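Local coordinates for protein ADP-dependent L-serine kinase SerK (PDB 5X0K) that uses ADP to phosphorylate free L-serine, giving O-phospho-L-serine and AMP in the first step from L-serine to L-cysteine, at residues 7-12 with 222-227; 12-17 with 227-232; 18-23 with 84-89; 47-52 with 235-240. The protein carries 1 engineered substitution. All coordinates share one frame; numbering follows the deposited sequence.

Interaction 1. Residues 7-12 with 222-227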
# COMPACT_ATOMS: atom_id res chain seq x y z
N PRO A 7 -13.72 -0.72 5.15
CA PRO A 7 -15.05 -0.19 5.51
C PRO A 7 -15.73 0.43 4.29
O PRO A 7 -15.05 0.81 3.33
CB PRO A 7 -14.74 0.88 6.56
CG PRO A 7 -13.39 0.52 7.05
CD PRO A 7 -12.66 0.01 5.86
N LYS A 8 -17.06 0.51 4.32
CA LYS A 8 -17.82 0.92 3.12
C LYS A 8 -17.73 2.42 2.89
O LYS A 8 -18.73 3.14 2.98
CB LYS A 8 -19.27 0.44 3.22
CG LYS A 8 -19.39 -1.07 3.27
N TYR A 9 -16.53 2.90 2.57
CA TYR A 9 -16.22 4.33 2.67
C TYR A 9 -17.02 5.20 1.72
O TYR A 9 -16.76 5.22 0.53
CB TYR A 9 -14.72 4.61 2.48
CG TYR A 9 -13.86 4.22 3.66
CD1 TYR A 9 -14.16 4.65 4.96
CD2 TYR A 9 -12.73 3.43 3.48
CE1 TYR A 9 -13.37 4.29 6.04
CE2 TYR A 9 -11.93 3.08 4.54
CZ TYR A 9 -12.25 3.50 5.83
OH TYR A 9 -11.45 3.15 6.90
N ASP A 10 -17.97 5.95 2.28
CA ASP A 10 -18.70 6.96 1.52
C ASP A 10 -17.70 8.06 1.24
O ASP A 10 -17.40 8.88 2.11
CB ASP A 10 -19.87 7.51 2.32
CG ASP A 10 -20.98 8.06 1.45
OD1 ASP A 10 -20.78 8.44 0.28
OD2 ASP A 10 -22.10 8.11 1.98
N ILE A 11 -17.09 7.97 0.08
CA ILE A 11 -16.20 9.03 -0.40
C ILE A 11 -16.91 9.61 -1.60
O ILE A 11 -17.27 8.85 -2.51
CB ILE A 11 -14.85 8.48 -0.89
CG1 ILE A 11 -14.10 7.76 0.23
CG2 ILE A 11 -14.03 9.60 -1.51
CD1 ILE A 11 -14.14 8.46 1.57
N PRO A 12 -17.08 10.94 -1.65
CA PRO A 12 -17.75 11.51 -2.80
C PRO A 12 -16.90 11.53 -4.05
O PRO A 12 -15.69 11.68 -3.99
CB PRO A 12 -18.08 12.94 -2.34
CG PRO A 12 -16.98 13.24 -1.41
CD PRO A 12 -16.82 11.97 -0.63
N THR A 222 1.38 -0.62 2.40
CA THR A 222 1.84 0.06 3.58
C THR A 222 0.98 1.27 3.85
O THR A 222 0.55 1.46 4.98
CB THR A 222 3.32 0.43 3.47
OG1 THR A 222 4.06 -0.78 3.25
CG2 THR A 222 3.79 1.11 4.73
N THR A 223 0.70 2.09 2.84
CA THR A 223 -0.18 3.24 3.03
C THR A 223 -1.60 2.94 2.62
O THR A 223 -1.83 2.21 1.67
CB THR A 223 0.28 4.46 2.24
OG1 THR A 223 0.45 4.09 0.85
CG2 THR A 223 1.60 4.98 2.83
N ARG A 224 -2.54 3.60 3.29
CA ARG A 224 -3.95 3.50 2.92
C ARG A 224 -4.51 4.89 3.07
O ARG A 224 -4.86 5.31 4.16
CB ARG A 224 -4.69 2.47 3.78
CG ARG A 224 -6.11 2.17 3.27
CD ARG A 224 -6.80 1.05 4.05
NE ARG A 224 -6.96 1.39 5.46
CZ ARG A 224 -7.88 2.22 5.96
NH1 ARG A 224 -8.80 2.78 5.19
NH2 ARG A 224 -7.90 2.46 7.27
N HIS A 225 -4.50 5.63 1.97
CA HIS A 225 -4.90 7.02 2.03
C HIS A 225 -6.40 7.08 2.00
O HIS A 225 -7.05 6.41 1.18
CB HIS A 225 -4.32 7.82 0.88
CG HIS A 225 -2.86 8.08 1.01
ND1 HIS A 225 -1.91 7.22 0.52
CD2 HIS A 225 -2.19 9.15 1.49
CE1 HIS A 225 -0.71 7.71 0.75
NE2 HIS A 225 -0.85 8.89 1.33
N VAL A 226 -6.97 7.87 2.89
CA VAL A 226 -8.40 8.20 2.84
C VAL A 226 -8.49 9.67 2.44
O VAL A 226 -8.00 10.57 3.13
CB VAL A 226 -9.12 7.89 4.15
CG1 VAL A 226 -10.55 8.43 4.10
CG2 VAL A 226 -9.12 6.40 4.38
N LEU A 227 -9.07 9.88 1.26
CA LEU A 227 -9.06 11.18 0.61
C LEU A 227 -10.42 11.84 0.70
O LEU A 227 -11.41 11.14 0.92
CB LEU A 227 -8.67 11.00 -0.86
CG LEU A 227 -7.26 10.48 -1.18
CD1 LEU A 227 -7.05 10.53 -2.67
CD2 LEU A 227 -6.20 11.29 -0.49
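The phenol ring of Tyr9 and the guanidinium of Arg224 lie nearly parallel, their planes 4° apart, yet neither covers the other. Arg224 NH1 comes in at the rim of the tyrosine ring, close to its plane, 3.2 Å from Tyr9 CE2. One face of the same ring carries Pro7 CB, 3.6 Å above the ring plane and displaced toward the rim, while Val226 CG2 approaches Tyr9 CE2 obliquely at 4.4 Å. Arg224 NH1 donates to Tyr9 OH over 3.2 Å, but the bond is bent, with 135° at the hydrogen, and the hydroxyl is tilted out of the guanidinium plane. With CG anti to the backbone N (chi1 -170°), the arginine chain runs out toward Tyr9 before it bends at chi3, and NE is held by Thr101 O. A leucine here would probably leave both Tyr9 OH and Thr101 O without their arginine donor and the phenol freer to swing. Farther along, Ile11 CD1 makes a light apolar touch on Val226 CG1 at 4.4 Å and also lies 3.9 Å from the backbone oxygen Leu227 O. The loop thus packs on strand 224-226, which pairs antiparallel with strand 98-107 in the mixed sheet. Thr223 and His225, flanking Arg224, bind O-phospho-L-serine, as does nearby Trp102, consistent with a place just outside that site.

Interaction 2. Residues 12-17 with 227-232; sequences PTKKVD and LPFNPD
Lys14 and Phe229 pack tightly: the extended lysine chain crosses the phenylalanine at about a right angle, with Lys14 CG 3.6 Å from Phe229 CB. Phe229 CG sits between its own backbone N and carbonyl carbon (chi1 68°), which brings the ring round to Val16. In the conformer given, Val16 CG2 reaches Phe229 CE1 at 3.6 Å and Pro231 CB at 3.5 Å, and CG1 makes an off-centre CH-pi contact with the ring. Three backbone bonds of a short parallel ladder, Asn230 N to Pro12 O, Lys14 N to Asn230 O and Asp232 N to Lys14 O, hold the register. The side bearing Thr13 and Asn230 is looser and wet. One water joins Thr13 OG1 to Asn230 ND2, and another joins it to Pro231 O. At the far end of the pair a separate water links Val16 O with Asp232 O. Lys15 and Asp232 run side by side, but Lys15 NZ stays 5.2 Å from Asp232 OD2, too far for a salt bridge. Strands 13-14 and 230-231 form a two-stranded sheet of their own, and the apolar cluster beside it, Val16, Phe229 and Pro231, rests on Val88 of strand 84-89, with Pro231 also touching Leu55 of strand 54-58.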
# COMPACT_ATOMS: atom_id res chain seq x y z
N PRO A 12 -17.08 10.94 -1.65
CA PRO A 12 -17.75 11.51 -2.80
C PRO A 12 -16.90 11.53 -4.05
O PRO A 12 -15.69 11.68 -3.99
CB PRO A 12 -18.08 12.94 -2.34
CG PRO A 12 -16.98 13.24 -1.41
CD PRO A 12 -16.82 11.97 -0.63
N THR A 13 -17.55 11.35 -5.18
CA THR A 13 -16.91 11.61 -6.47
C THR A 13 -17.04 13.12 -6.72
O THR A 13 -18.11 13.68 -6.48
CB THR A 13 -17.66 10.89 -7.56
OG1 THR A 13 -17.36 9.49 -7.45
CG2 THR A 13 -17.23 11.39 -8.95
N LYS A 14 -15.94 13.76 -7.14
CA LYS A 14 -15.98 15.19 -7.45
C LYS A 14 -15.36 15.38 -8.82
O LYS A 14 -14.49 14.64 -9.18
CB LYS A 14 -15.20 16.00 -6.42
CG LYS A 14 -15.86 16.00 -5.05
CD LYS A 14 -15.18 17.05 -4.14
CE LYS A 14 -15.76 17.03 -2.75
NZ LYS A 14 -15.40 18.24 -1.92
N LYS A 15 -15.88 16.36 -9.55
CA LYS A 15 -15.42 16.63 -10.91
C LYS A 15 -14.26 17.57 -10.84
O LYS A 15 -14.43 18.79 -10.89
CB LYS A 15 -16.53 17.25 -11.71
CG LYS A 15 -17.70 16.32 -11.92
CD LYS A 15 -18.70 16.88 -12.92
CE LYS A 15 -20.02 16.11 -12.85
NZ LYS A 15 -21.13 16.74 -13.63
N VAL A 16 -13.08 16.97 -10.69
CA VAL A 16 -11.85 17.72 -10.61
C VAL A 16 -11.21 17.53 -11.95
O VAL A 16 -11.33 16.48 -12.62
CB VAL A 16 -10.93 17.24 -9.48
CG1 VAL A 16 -11.46 17.70 -8.14
CG2 VAL A 16 -10.81 15.73 -9.52
N ASP A 17 -10.62 18.59 -12.44
CA ASP A 17 -9.97 18.48 -13.75
C ASP A 17 -8.59 17.87 -13.60
O ASP A 17 -7.97 17.94 -12.54
CB ASP A 17 -9.90 19.87 -14.38
CG ASP A 17 -9.83 19.83 -15.88
OD1 ASP A 17 -9.70 18.76 -16.49
OD2 ASP A 17 -9.91 20.92 -16.47
N LEU A 227 -9.07 9.88 1.26
CA LEU A 227 -9.06 11.18 0.61
C LEU A 227 -10.42 11.84 0.70
O LEU A 227 -11.41 11.14 0.92
CB LEU A 227 -8.67 11.00 -0.86
CG LEU A 227 -7.26 10.48 -1.18
CD1 LEU A 227 -7.05 10.53 -2.67
CD2 LEU A 227 -6.20 11.29 -0.49
N PRO A 228 -10.49 13.18 0.58
CA PRO A 228 -11.79 13.83 0.60
C PRO A 228 -12.67 13.61 -0.63
O PRO A 228 -13.85 13.96 -0.58
CB PRO A 228 -11.45 15.32 0.76
CG PRO A 228 -10.11 15.44 0.15
CD PRO A 228 -9.39 14.16 0.41
N PHE A 229 -12.12 13.06 -1.72
CA PHE A 229 -12.87 12.78 -2.93
C PHE A 229 -12.18 11.73 -3.81
O PHE A 229 -10.97 11.53 -3.71
CB PHE A 229 -13.10 14.08 -3.73
CG PHE A 229 -11.83 14.66 -4.30
CD1 PHE A 229 -11.37 14.26 -5.57
CD2 PHE A 229 -11.07 15.56 -3.58
CE1 PHE A 229 -10.16 14.77 -6.09
CE2 PHE A 229 -9.87 16.06 -4.09
CZ PHE A 229 -9.43 15.66 -5.34
N ASN A 230 -12.97 11.07 -4.64
CA ASN A 230 -12.45 10.27 -5.77
C ASN A 230 -12.70 11.13 -7.01
O ASN A 230 -13.82 11.62 -7.17
CB ASN A 230 -13.28 8.98 -5.91
CG ASN A 230 -13.05 7.99 -4.79
OD1 ASN A 230 -11.91 7.72 -4.43
ND2 ASN A 230 -14.13 7.40 -4.28
N PRO A 231 -11.68 11.33 -7.89
CA PRO A 231 -12.00 12.10 -9.09
C PRO A 231 -13.03 11.38 -9.94
O PRO A 231 -13.04 10.14 -9.99
CB PRO A 231 -10.66 12.23 -9.83
CG PRO A 231 -9.66 12.02 -8.79
CD PRO A 231 -10.25 11.06 -7.77
N ASP A 232 -13.89 12.13 -10.60
CA ASP A 232 -14.75 11.55 -11.60
C ASP A 232 -13.90 11.01 -12.76
O ASP A 232 -12.77 11.42 -12.97
CB ASP A 232 -15.72 12.57 -12.16
CG ASP A 232 -17.01 11.96 -12.64
OD1 ASP A 232 -17.12 10.71 -12.80
OD2 ASP A 232 -17.97 12.75 -12.80
O HOH W 1 -15.08 8.46 -9.12
O HOH W 2 -16.75 8.03 -5.11
O HOH W 3 -12.62 14.25 -12.31

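Interaction 3. Residues 18-23 with 84-89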
# COMPACT_ATOMS: atom_id res chain seq x y z
N TYR A 18 -8.06 17.33 -14.69
CA TYR A 18 -6.74 16.73 -14.68
C TYR A 18 -5.77 17.62 -15.43
O TYR A 18 -6.17 18.50 -16.20
CB TYR A 18 -6.76 15.34 -15.34
CG TYR A 18 -7.09 15.35 -16.84
CD1 TYR A 18 -6.09 15.52 -17.80
CD2 TYR A 18 -8.39 15.22 -17.29
CE1 TYR A 18 -6.40 15.57 -19.16
CE2 TYR A 18 -8.69 15.31 -18.65
CZ TYR A 18 -7.68 15.46 -19.56
OH TYR A 18 -7.98 15.56 -20.91
N VAL A 19 -4.49 17.38 -15.18
CA VAL A 19 -3.43 18.01 -15.94
C VAL A 19 -2.39 16.94 -16.24
O VAL A 19 -2.11 16.09 -15.41
CB VAL A 19 -2.86 19.24 -15.19
CG1 VAL A 19 -2.24 18.86 -13.85
CG2 VAL A 19 -1.87 19.98 -16.05
N PHE A 20 -1.83 16.98 -17.45
CA PHE A 20 -0.81 16.01 -17.84
C PHE A 20 0.47 16.38 -17.08
O PHE A 20 0.92 17.56 -17.10
CB PHE A 20 -0.51 16.01 -19.35
CG PHE A 20 -1.61 15.46 -20.21
CD1 PHE A 20 -2.00 14.16 -20.08
CD2 PHE A 20 -2.23 16.24 -21.18
CE1 PHE A 20 -3.04 13.63 -20.85
CE2 PHE A 20 -3.27 15.72 -21.97
CZ PHE A 20 -3.69 14.41 -21.79
N ILE A 21 1.03 15.36 -16.43
CA ILE A 21 2.30 15.44 -15.75
C ILE A 21 3.20 14.36 -16.31
O ILE A 21 2.73 13.22 -16.56
CB ILE A 21 2.13 15.26 -14.23
CG1 ILE A 21 1.21 16.37 -13.69
CG2 ILE A 21 3.48 15.27 -13.51
CD1 ILE A 21 1.76 17.74 -13.77
N GLU A 22 4.46 14.69 -16.51
CA GLU A 22 5.39 13.73 -17.10
C GLU A 22 5.70 12.64 -16.07
O GLU A 22 5.86 12.91 -14.89
CB GLU A 22 6.66 14.41 -17.62
CG GLU A 22 6.37 15.42 -18.72
CD GLU A 22 6.02 14.79 -20.06
OE1 GLU A 22 6.86 14.05 -20.63
OE2 GLU A 22 4.93 15.09 -20.62
N LEU A 23 5.76 11.39 -16.52
CA LEU A 23 5.91 10.24 -15.64
C LEU A 23 7.25 10.28 -14.92
O LEU A 23 7.37 9.86 -13.75
CB LEU A 23 5.79 8.93 -16.45
CG LEU A 23 4.45 8.70 -17.16
CD1 LEU A 23 4.55 7.62 -18.22
CD2 LEU A 23 3.39 8.34 -16.15
N ARG A 84 3.60 10.55 -20.21
CA ARG A 84 2.81 11.37 -19.27
C ARG A 84 1.54 10.67 -18.86
O ARG A 84 1.12 9.76 -19.51
CB ARG A 84 2.47 12.70 -19.93
CG ARG A 84 1.51 12.65 -21.12
CD ARG A 84 1.62 13.96 -21.90
NE ARG A 84 2.91 14.02 -22.59
CZ ARG A 84 3.14 13.48 -23.79
NH1 ARG A 84 2.19 12.89 -24.47
NH2 ARG A 84 4.34 13.56 -24.32
N ALA A 85 0.91 11.18 -17.78
CA ALA A 85 -0.37 10.68 -17.37
C ALA A 85 -1.28 11.81 -16.91
O ALA A 85 -0.80 12.76 -16.32
CB ALA A 85 -0.21 9.64 -16.29
N PRO A 86 -2.59 11.69 -17.16
CA PRO A 86 -3.46 12.71 -16.58
C PRO A 86 -3.51 12.54 -15.09
O PRO A 86 -3.68 11.44 -14.59
CB PRO A 86 -4.80 12.48 -17.20
CG PRO A 86 -4.76 11.12 -17.75
CD PRO A 86 -3.33 10.72 -17.97
N SER A 87 -3.40 13.66 -14.40
CA SER A 87 -3.18 13.68 -12.98
C SER A 87 -4.05 14.75 -12.30
O SER A 87 -4.30 15.83 -12.84
CB SER A 87 -1.71 14.03 -12.77
OG SER A 87 -0.87 13.03 -13.33
N VAL A 88 -4.42 14.47 -11.06
CA VAL A 88 -5.09 15.41 -10.17
C VAL A 88 -4.10 15.70 -9.03
O VAL A 88 -3.61 14.79 -8.36
CB VAL A 88 -6.43 14.85 -9.62
CG1 VAL A 88 -6.95 15.74 -8.49
CG2 VAL A 88 -7.42 14.78 -10.76
N ILE A 89 -3.84 16.98 -8.82
CA ILE A 89 -2.91 17.44 -7.82
C ILE A 89 -3.67 17.73 -6.53
O ILE A 89 -4.63 18.50 -6.51
CB ILE A 89 -2.15 18.68 -8.30
CG1 ILE A 89 -1.34 18.36 -9.57
CG2 ILE A 89 -1.25 19.21 -7.20
CD1 ILE A 89 -0.76 19.58 -10.23
O HOH W 4 6.91 14.54 -23.39
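Pro86 is a bump that touches both Tyr18 and Phe20: its CB presses obliquely on the Tyr18 ring, 3.4 Å from CD1, and its CD lies 4.1 Å from Phe20 CE1. Tyr18 CE1 in turn lies over one face of Phe20, so the two rings and the proline make a continuous surface on which Val236 settles. The hydrophobic arm of Arg84 fills the next hollow, with CD 3.9 Å from Phe20 CB. Leu23 CD2 fits against the methyl of Ala85, and on the same face Ile21 packs against the Ser87 side chain. Beneath these shapes runs an antiparallel ladder with two hydrogen-bonded pairs, Val19 with Ser87 and Ile21 with Ala85. Ala85 O takes two donors from opposite faces of its plane, Ile21 N and Ser87 OG, which ties down the serine hydroxyl. Arg84 leaves the strand with CG between its backbone N and carbonyl carbon (chi1 67°) and then lies alongside Glu22, pointing the same way. Its NE meets Glu22 OE2 on the syn side at 3.0 Å, a salt bridge whose hydrogen bond is fairly straight (158°), while a water in the guanidinium plane connects Glu22 OE1 to Arg84 NH2. A methionine in place of Arg84 would probably leave the Glu22 carboxylate without its mate and the chain's C-terminal end less firmly held. The chemistry thus divides: apolar surfaces and backbone bonds join the strands along their length, and at one end the Arg84 guanidinium both pairs with Glu22 and, through NH1, bonds Glu240 O and Phe242 O of the C-terminal residues.

Interaction 4. Residues 47-52 with 235-240. With AMP (adenosine monophosphate), chain B.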
# COMPACT_ATOMS: atom_id res chain seq x y z
N SER A 47 -8.57 -1.29 -24.08
CA SER A 47 -9.57 -0.29 -24.45
C SER A 47 -8.96 0.90 -25.19
O SER A 47 -9.65 1.57 -25.95
CB SER A 47 -10.34 0.18 -23.20
OG SER A 47 -9.50 0.91 -22.34
N GLY A 48 -7.71 1.20 -24.90
CA GLY A 48 -7.09 2.43 -25.36
C GLY A 48 -7.64 3.68 -24.74
O GLY A 48 -7.44 4.73 -25.31
N ILE A 49 -8.29 3.57 -23.57
CA ILE A 49 -8.80 4.73 -22.81
C ILE A 49 -8.16 4.66 -21.45
O ILE A 49 -8.10 3.59 -20.83
CB ILE A 49 -10.33 4.70 -22.63
CG1 ILE A 49 -11.02 4.72 -24.02
CG2 ILE A 49 -10.78 5.83 -21.71
CD1 ILE A 49 -10.81 5.98 -24.82
N PHE A 50 -7.64 5.80 -21.00
CA PHE A 50 -7.09 5.94 -19.67
C PHE A 50 -8.10 6.80 -18.92
O PHE A 50 -8.22 7.98 -19.17
CB PHE A 50 -5.69 6.60 -19.70
CG PHE A 50 -4.99 6.63 -18.35
CD1 PHE A 50 -5.28 7.65 -17.43
CD2 PHE A 50 -4.07 5.68 -18.00
CE1 PHE A 50 -4.60 7.69 -16.21
CE2 PHE A 50 -3.41 5.70 -16.78
CZ PHE A 50 -3.68 6.72 -15.88
N TRP A 51 -8.85 6.18 -18.01
CA TRP A 51 -10.04 6.81 -17.42
C TRP A 51 -9.93 7.22 -15.95
O TRP A 51 -10.91 7.78 -15.41
CB TRP A 51 -11.27 5.92 -17.65
CG TRP A 51 -11.06 4.53 -17.29
CD1 TRP A 51 -10.87 3.48 -18.14
CD2 TRP A 51 -11.06 3.98 -15.97
NE1 TRP A 51 -10.71 2.32 -17.44
CE2 TRP A 51 -10.82 2.60 -16.10
CE3 TRP A 51 -11.25 4.52 -14.69
CZ2 TRP A 51 -10.74 1.75 -15.01
CZ3 TRP A 51 -11.20 3.65 -13.58
CH2 TRP A 51 -10.93 2.29 -13.76
N LYS A 52 -8.80 6.95 -15.29
CA LYS A 52 -8.65 7.10 -13.85
C LYS A 52 -7.39 7.94 -13.55
O LYS A 52 -6.29 7.40 -13.56
CB LYS A 52 -8.50 5.73 -13.15
CG LYS A 52 -8.71 5.76 -11.64
CD LYS A 52 -8.44 4.39 -11.05
CE LYS A 52 -8.64 4.38 -9.56
NZ LYS A 52 -8.72 2.98 -9.11
N ASP A 235 -11.88 11.18 -19.88
CA ASP A 235 -11.95 10.81 -21.28
C ASP A 235 -10.59 11.17 -21.89
O ASP A 235 -10.42 12.26 -22.49
CB ASP A 235 -13.12 11.55 -21.98
CG ASP A 235 -13.14 11.35 -23.48
OD1 ASP A 235 -12.64 10.31 -23.98
OD2 ASP A 235 -13.65 12.26 -24.19
N VAL A 236 -9.63 10.27 -21.70
CA VAL A 236 -8.29 10.46 -22.30
C VAL A 236 -7.90 9.23 -23.07
O VAL A 236 -8.05 8.13 -22.60
CB VAL A 236 -7.23 10.77 -21.21
CG1 VAL A 236 -5.82 10.86 -21.78
CG2 VAL A 236 -7.60 12.06 -20.53
N LYS A 237 -7.40 9.41 -24.29
CA LYS A 237 -6.99 8.30 -25.12
C LYS A 237 -5.54 7.95 -24.80
O LYS A 237 -4.72 8.81 -24.60
CB LYS A 237 -7.17 8.61 -26.59
CG LYS A 237 -8.59 8.44 -27.07
CD LYS A 237 -9.62 9.26 -26.33
CE LYS A 237 -10.89 9.37 -27.17
NZ LYS A 237 -11.90 10.18 -26.48
N LEU A 238 -5.28 6.67 -24.68
CA LEU A 238 -3.90 6.18 -24.48
C LEU A 238 -2.90 6.82 -25.46
O LEU A 238 -1.81 7.15 -25.04
CB LEU A 238 -3.83 4.67 -24.63
CG LEU A 238 -2.47 3.97 -24.48
CD1 LEU A 238 -1.80 4.32 -23.15
CD2 LEU A 238 -2.65 2.47 -24.63
N GLU A 239 -3.30 7.00 -26.72
CA GLU A 239 -2.40 7.70 -27.70
C GLU A 239 -1.94 9.10 -27.27
O GLU A 239 -0.84 9.55 -27.67
CB GLU A 239 -3.04 7.76 -29.08
CG GLU A 239 -4.35 8.50 -29.19
CD GLU A 239 -5.28 7.83 -30.21
N GLU A 240 -2.72 9.77 -26.43
CA GLU A 240 -2.34 11.10 -25.91
C GLU A 240 -1.16 11.07 -24.91
O GLU A 240 -0.62 12.13 -24.55
CB GLU A 240 -3.52 11.78 -25.24
CG GLU A 240 -4.75 12.04 -26.11
CD GLU A 240 -5.86 12.69 -25.33
OE1 GLU A 240 -5.66 13.78 -24.77
OE2 GLU A 240 -6.96 12.15 -25.24
P AMP B . -2.81 1.61 -9.22
O1P AMP B . -2.35 2.44 -10.37
O2P AMP B . -1.74 1.18 -8.27
O3P AMP B . -4.01 2.20 -8.51
O5' AMP B . -3.29 0.19 -9.87
C5' AMP B . -3.73 0.13 -11.21
C4' AMP B . -5.03 0.90 -11.40
O4' AMP B . -5.33 0.97 -12.78
C3' AMP B . -6.26 0.25 -10.77
O3' AMP B . -6.76 1.09 -9.73
C2' AMP B . -7.27 0.12 -11.89
O2' AMP B . -8.63 0.48 -11.56
C1' AMP B . -6.72 1.12 -12.88
N9 AMP B . -7.09 0.92 -14.27
C8 AMP B . -7.47 -0.22 -14.92
N7 AMP B . -7.69 0.04 -16.22
C5 AMP B . -7.42 1.35 -16.42
C6 AMP B . -7.48 2.24 -17.58
N6 AMP B . -7.86 1.76 -18.79
N1 AMP B . -7.14 3.54 -17.38
C2 AMP B . -6.74 3.98 -16.15
N3 AMP B . -6.69 3.23 -15.03
C4 AMP B . -7.02 1.92 -15.13
O HOH W 5 -5.64 5.55 -27.70
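Ile49 and Lys237 lie side by side and point the same way, the isoleucine methyl CD1 3.8 Å from Lys237 CD. The lysine bends at chi2 and ends in a 2.6 Å salt bridge from NZ to Asp235 OD1, met on the syn side of the carboxylate. Between the backbones, Phe50 N donates to Val236 O and Leu238 N to Gly48 O. Gly48, the first residue past helix 34-47, leaves it with a positive phi, and Ser47 OG closes an ST turn by accepting from Ile49 N. On the other side of the 47-52 backbone the side chains are arranged round the adenine of AMP. Phe50, with CG anti to its backbone N (chi1 -173°), turns one ring face to it, AMP C2 standing 3.6 Å above the ring plane over its centre. Trp51 takes the opposite side, with AMP C6 3.1 Å above the indole plane but displaced toward the rim. At the base's edge, AMP N6 donates to Ile49 O over 2.8 Å at 172°. Lys52 stretches out fully, and its NZ gives AMP O3' a 2.8 Å bond and O2' a weak one. Ile49, Trp51 and Lys52 bind ADP, so the nucleotide gets two aromatic faces, a backbone acceptor that reads the amino group, and a lysine on the ribose. The two backbone bonds join the chain that supplies them to 235-240, although Val236 N is buried there without a partner.

Interactions 1 and 2 are surface contacts, whereas 3 and 4 are partly buried. All but the first pair strands with each other; interaction 1 lays an irregular loop beside a strand. Interactions 1 and 2 share Pro12 and Leu227 and run on from each other, with Ile11 touching both Phe229 and Asn230. Val88 is common ground of interactions 2 and 3. Interactions 3 and 4 meet through the Pro86–Phe50 and Tyr18–Val236 packing and a polar tie at the C-terminal end. Interaction 1 has a single bent side-chain hydrogen bond and light apolar touches, where the others have backbone bonds; waters bridge the exposed parallel pair, a salt bridge crosses interaction 3, and interaction 4 directly contacts the nucleotide.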